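Local coordinates for purine nucleoside phosphorylase (Anopheles gambiae, PDB 2P4S), which catalyses the phosphorolysis of inosine, guanosine and their 2'-deoxy forms to free purine base and pentose 1-phosphate in purine salvage, at residues 245-256 and 310-321. Numbering follows the deposited sequence.
Sequences FGMANTYDPKLN and IITARHCGMTCF
Asp252 N donates a nearly straight hydrogen bond to Cys320 O (2.9 Å, 166°), the direct backbone link between the loop ahead of helix 253-265 and the start of strand 319-329. Asp252 is also that helix's N-cap, a place suited to a short acidic side chain: chi1 of -171° sets the carboxylate beside the carbonyl carbon, where OD2 accepts from Leu255 N on its anti side.

Water carries the other polar links. Water 1 accepts from Arg314 NH2 at 2.6 Å and donates to the carbonyls of Gly246 and Ala248, while water 2 joins Cys320 N to Thr250 O. Long and bent at chi2 and chi3, Arg314 serves both sides: its NH1 also binds Met318 O (2.7 Å), within the Schellman motif whose positive phi Gly317 adopts easily.

In this alpha/beta fold of the PNP/MTAP phosphorylases, the loop packs against the last turns of helix 307-315 and the first residues of strand 319-329, near a trimer interface: Ala248 N bonds Glu338 of the second subunit.

Rings and methyls make the rest, the polar ends of His315 and Tyr251 being bonded elsewhere, to Arg186 and His220. His315 CA lies over one face of the flat Phe245 ring, a CH-pi contact 4.3 Å from its centroid; the two rings are oblique. Thr250 suits its type II turn: its hydroxyl and N both reach Met247 O, while CG2 meets Arg314 CG at 3.4 Å. Tyr251 CE1 touches Ile310 CD1, and Leu255 CB meets Phe321 CD2.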
loop_
_atom_site.group_PDB
_atom_site.type_symbol
_atom_site.label_atom_id
_atom_site.label_comp_id
_atom_site.label_asym_id
_atom_site.label_seq_id
_atom_site.Cartn_x
_atom_site.Cartn_y
_atom_site.Cartn_z
ATOM N N PHE A 245 -10.879 -6.189 -16.235
ATOM C CA PHE A 245 -10.500 -5.703 -17.575
ATOM C C PHE A 245 -8.996 -5.470 -17.619
ATOM O O PHE A 245 -8.336 -5.329 -16.552
ATOM C CB PHE A 245 -11.275 -4.431 -17.955
ATOM C CG PHE A 245 -11.040 -3.267 -17.008
ATOM C CD1 PHE A 245 -10.087 -2.283 -17.315
ATOM C CD2 PHE A 245 -11.773 -3.153 -15.819
ATOM C CE1 PHE A 245 -9.847 -1.237 -16.416
ATOM C CE2 PHE A 245 -11.562 -2.096 -14.924
ATOM C CZ PHE A 245 -10.598 -1.138 -15.209
ATOM N N GLY A 246 -8.468 -5.411 -18.846
ATOM C CA GLY A 246 -7.027 -5.263 -19.079
ATOM C C GLY A 246 -6.656 -3.807 -19.261
ATOM O O GLY A 246 -7.490 -2.991 -19.694
ATOM N N MET A 247 -5.392 -3.475 -18.991
ATOM C CA MET A 247 -4.938 -2.056 -19.043
ATOM C C MET A 247 -4.206 -1.651 -20.335
ATOM O O MET A 247 -3.804 -0.495 -20.486
ATOM C CB MET A 247 -4.077 -1.749 -17.802
ATOM C CG MET A 247 -4.880 -1.825 -16.479
ATOM S SD MET A 247 -6.182 -0.570 -16.439
ATOM C CE MET A 247 -5.242 0.951 -16.372
ATOM N N ALA A 248 -4.061 -2.578 -21.280
ATOM C CA ALA A 248 -3.311 -2.299 -22.503
ATOM C C ALA A 248 -3.911 -1.112 -23.267
ATOM O O ALA A 248 -5.121 -1.057 -23.478
ATOM C CB ALA A 248 -3.242 -3.514 -23.409
ATOM N N ASN A 249 -3.035 -0.183 -23.680
ATOM C CA ASN A 249 -3.425 1.035 -24.402
ATOM C C ASN A 249 -4.412 1.912 -23.643
ATOM O O ASN A 249 -5.192 2.636 -24.252
ATOM C CB ASN A 249 -3.962 0.703 -25.803
ATOM C CG ASN A 249 -3.030 -0.234 -26.575
ATOM O OD1 ASN A 249 -1.796 -0.106 -26.526
ATOM N ND2 ASN A 249 -3.617 -1.210 -27.235
ATOM N N THR A 250 -4.361 1.877 -22.317
ATOM C CA THR A 250 -5.173 2.778 -21.470
ATOM C C THR A 250 -4.906 4.211 -21.829
ATOM O O THR A 250 -5.851 5.001 -21.986
ATOM C CB THR A 250 -4.854 2.552 -19.980
ATOM O OG1 THR A 250 -5.388 1.290 -19.589
ATOM C CG2 THR A 250 -5.407 3.646 -19.081
ATOM N N TYR A 251 -3.629 4.573 -21.927
ATOM C CA TYR A 251 -3.253 5.920 -22.368
ATOM C C TYR A 251 -3.109 5.854 -23.897
ATOM O O TYR A 251 -2.184 5.232 -24.413
ATOM C CB TYR A 251 -1.971 6.391 -21.668
ATOM C CG TYR A 251 -2.170 6.533 -20.189
ATOM C CD1 TYR A 251 -2.791 7.663 -19.647
ATOM C CD2 TYR A 251 -1.781 5.508 -19.323
ATOM C CE1 TYR A 251 -3.012 7.766 -18.267
ATOM C CE2 TYR A 251 -1.992 5.601 -17.949
ATOM C CZ TYR A 251 -2.605 6.730 -17.428
ATOM O OH TYR A 251 -2.779 6.806 -16.057
ATOM N N ASP A 252 -4.052 6.469 -24.606
ATOM C CA ASP A 252 -4.280 6.121 -26.017
ATOM C C ASP A 252 -3.053 6.404 -26.909
ATOM O O ASP A 252 -2.616 7.544 -26.996
ATOM C CB ASP A 252 -5.537 6.806 -26.541
ATOM C CG ASP A 252 -5.930 6.296 -27.924
ATOM O OD1 ASP A 252 -6.478 5.159 -28.018
ATOM O OD2 ASP A 252 -5.645 7.033 -28.901
ATOM N N PRO A 253 -2.454 5.360 -27.507
ATOM C CA PRO A 253 -1.241 5.572 -28.330
ATOM C C PRO A 253 -1.399 6.594 -29.464
ATOM O O PRO A 253 -0.507 7.426 -29.669
ATOM C CB PRO A 253 -0.934 4.159 -28.866
ATOM C CG PRO A 253 -1.476 3.261 -27.814
ATOM C CD PRO A 253 -2.794 3.923 -27.405
ATOM N N LYS A 254 -2.534 6.569 -30.152
ATOM C CA LYS A 254 -2.801 7.499 -31.235
ATOM C C LYS A 254 -2.935 8.928 -30.788
ATOM O O LYS A 254 -2.455 9.821 -31.486
ATOM C CB LYS A 254 -4.058 7.112 -31.990
ATOM C CG LYS A 254 -3.942 5.960 -32.952
ATOM C CD LYS A 254 -5.365 5.589 -33.360
ATOM C CE LYS A 254 -5.414 4.847 -34.678
ATOM N NZ LYS A 254 -6.882 4.753 -35.135
ATOM N N LEU A 255 -3.593 9.181 -29.653
ATOM C CA LEU A 255 -3.678 10.564 -29.150
ATOM C C LEU A 255 -2.329 11.070 -28.676
ATOM O O LEU A 255 -1.987 12.243 -28.895
ATOM C CB LEU A 255 -4.726 10.712 -28.045
ATOM C CG LEU A 255 -6.197 10.583 -28.492
ATOM C CD1 LEU A 255 -7.180 10.536 -27.300
ATOM C CD2 LEU A 255 -6.563 11.715 -29.507
ATOM N N ASN A 256 -1.554 10.194 -28.032
ATOM C CA ASN A 256 -0.166 10.512 -27.675
ATOM C C ASN A 256 0.686 10.866 -28.909
ATOM O O ASN A 256 1.460 11.816 -28.865
ATOM C CB ASN A 256 0.488 9.355 -26.907
ATOM C CG ASN A 256 0.140 9.363 -25.422
ATOM O OD1 ASN A 256 0.730 8.618 -24.625
ATOM N ND2 ASN A 256 -0.781 10.201 -25.043
ATOM N N ILE A 310 -8.364 7.773 -14.331
ATOM C CA ILE A 310 -8.102 6.967 -15.520
ATOM C C ILE A 310 -8.649 5.545 -15.420
ATOM O O ILE A 310 -9.231 5.057 -16.356
ATOM C CB ILE A 310 -6.566 6.963 -15.861
ATOM C CG1 ILE A 310 -6.100 8.406 -16.195
ATOM C CG2 ILE A 310 -6.274 6.000 -17.021
ATOM C CD1 ILE A 310 -6.517 8.928 -17.633
ATOM N N ILE A 311 -8.483 4.876 -14.287
ATOM C CA ILE A 311 -8.982 3.513 -14.130
ATOM C C ILE A 311 -10.521 3.464 -14.197
ATOM O O ILE A 311 -11.132 2.568 -14.817
ATOM C CB ILE A 311 -8.466 2.933 -12.790
ATOM C CG1 ILE A 311 -6.983 2.587 -12.900
ATOM C CG2 ILE A 311 -9.238 1.705 -12.346
ATOM C CD1 ILE A 311 -6.394 2.023 -11.582
ATOM N N THR A 312 -11.151 4.436 -13.550
ATOM C CA THR A 312 -12.613 4.599 -13.651
ATOM C C THR A 312 -13.063 4.872 -15.098
ATOM O O THR A 312 -14.047 4.329 -15.548
ATOM C CB THR A 312 -13.071 5.722 -12.703
ATOM O OG1 THR A 312 -12.624 5.407 -11.363
ATOM C CG2 THR A 312 -14.579 5.872 -12.743
ATOM N N ALA A 313 -12.341 5.725 -15.815
ATOM C CA ALA A 313 -12.640 6.022 -17.210
ATOM C C ALA A 313 -12.571 4.767 -18.078
ATOM O O ALA A 313 -13.455 4.508 -18.877
ATOM C CB ALA A 313 -11.703 7.064 -17.744
ATOM N N ARG A 314 -11.522 3.982 -17.898
ATOM C CA ARG A 314 -11.291 2.768 -18.687
ATOM C C ARG A 314 -12.368 1.769 -18.383
ATOM O O ARG A 314 -12.854 1.111 -19.268
ATOM C CB ARG A 314 -9.901 2.159 -18.357
ATOM C CG ARG A 314 -8.754 3.000 -18.906
ATOM C CD ARG A 314 -9.007 3.352 -20.405
ATOM N NE ARG A 314 -8.706 2.201 -21.241
ATOM C CZ ARG A 314 -9.228 1.954 -22.442
ATOM N NH1 ARG A 314 -10.130 2.789 -22.973
ATOM N NH2 ARG A 314 -8.848 0.839 -23.101
ATOM N N HIS A 315 -12.740 1.673 -17.112
ATOM C CA HIS A 315 -13.830 0.801 -16.675
ATOM C C HIS A 315 -15.131 1.025 -17.452
ATOM O O HIS A 315 -15.743 0.065 -17.854
ATOM C CB HIS A 315 -14.079 0.921 -15.155
ATOM C CG HIS A 315 -15.107 -0.060 -14.634
ATOM N ND1 HIS A 315 -16.293 0.334 -14.062
ATOM C CD2 HIS A 315 -15.134 -1.414 -14.648
ATOM C CE1 HIS A 315 -17.000 -0.727 -13.732
ATOM N NE2 HIS A 315 -16.311 -1.802 -14.065
ATOM N N CYS A 316 -15.527 2.281 -17.589
ATOM C CA CYS A 316 -16.644 2.800 -18.395
ATOM C C CYS A 316 -16.505 2.663 -19.908
ATOM O O CYS A 316 -17.423 3.063 -20.600
ATOM C CB CYS A 316 -16.665 4.346 -18.295
ATOM S SG CYS A 316 -17.080 4.972 -16.841
ATOM N N GLY A 317 -15.330 2.275 -20.404
ATOM C CA GLY A 317 -15.054 2.171 -21.847
ATOM C C GLY A 317 -14.631 3.487 -22.476
ATOM O O GLY A 317 -14.687 3.624 -23.695
ATOM N N MET A 318 -14.247 4.485 -21.677
ATOM C CA MET A 318 -13.793 5.801 -22.233
ATOM C C MET A 318 -12.367 5.749 -22.807
ATOM O O MET A 318 -11.533 4.961 -22.324
ATOM C CB MET A 318 -13.875 6.909 -21.189
ATOM C CG MET A 318 -15.306 7.196 -20.750
ATOM S SD MET A 318 -15.377 8.286 -19.298
ATOM C CE MET A 318 -15.121 9.982 -19.826
ATOM N N THR A 319 -12.108 6.564 -23.835
ATOM C CA THR A 319 -10.748 6.751 -24.365
ATOM C C THR A 319 -10.047 7.820 -23.533
ATOM O O THR A 319 -10.654 8.838 -23.236
ATOM C CB THR A 319 -10.761 7.134 -25.863
ATOM O OG1 THR A 319 -11.399 6.065 -26.571
ATOM C CG2 THR A 319 -9.340 7.314 -26.431
ATOM N N CYS A 320 -8.789 7.564 -23.156
ATOM C CA CYS A 320 -8.042 8.413 -22.229
ATOM C C CYS A 320 -6.761 8.972 -22.824
ATOM O O CYS A 320 -6.026 8.256 -23.522
ATOM C CB CYS A 320 -7.673 7.634 -20.962
ATOM S SG CYS A 320 -9.082 7.001 -20.016
ATOM N N PHE A 321 -6.533 10.261 -22.541
ATOM C CA PHE A 321 -5.322 10.969 -22.865
ATOM C C PHE A 321 -4.961 11.695 -21.559
ATOM O O PHE A 321 -5.844 12.205 -20.861
ATOM C CB PHE A 321 -5.552 11.992 -24.003
ATOM C CG PHE A 321 -4.357 12.858 -24.269
ATOM C CD1 PHE A 321 -4.362 14.212 -23.911
ATOM C CD2 PHE A 321 -3.174 12.304 -24.821
ATOM C CE1 PHE A 321 -3.237 15.012 -24.092
ATOM C CE2 PHE A 321 -2.020 13.097 -25.027
ATOM C CZ PHE A 321 -2.050 14.457 -24.681
HETATM O O HOH W 1 -7.494 -0.779 -21.623
HETATM O O HOH W 2 -7.751 4.875 -23.913
#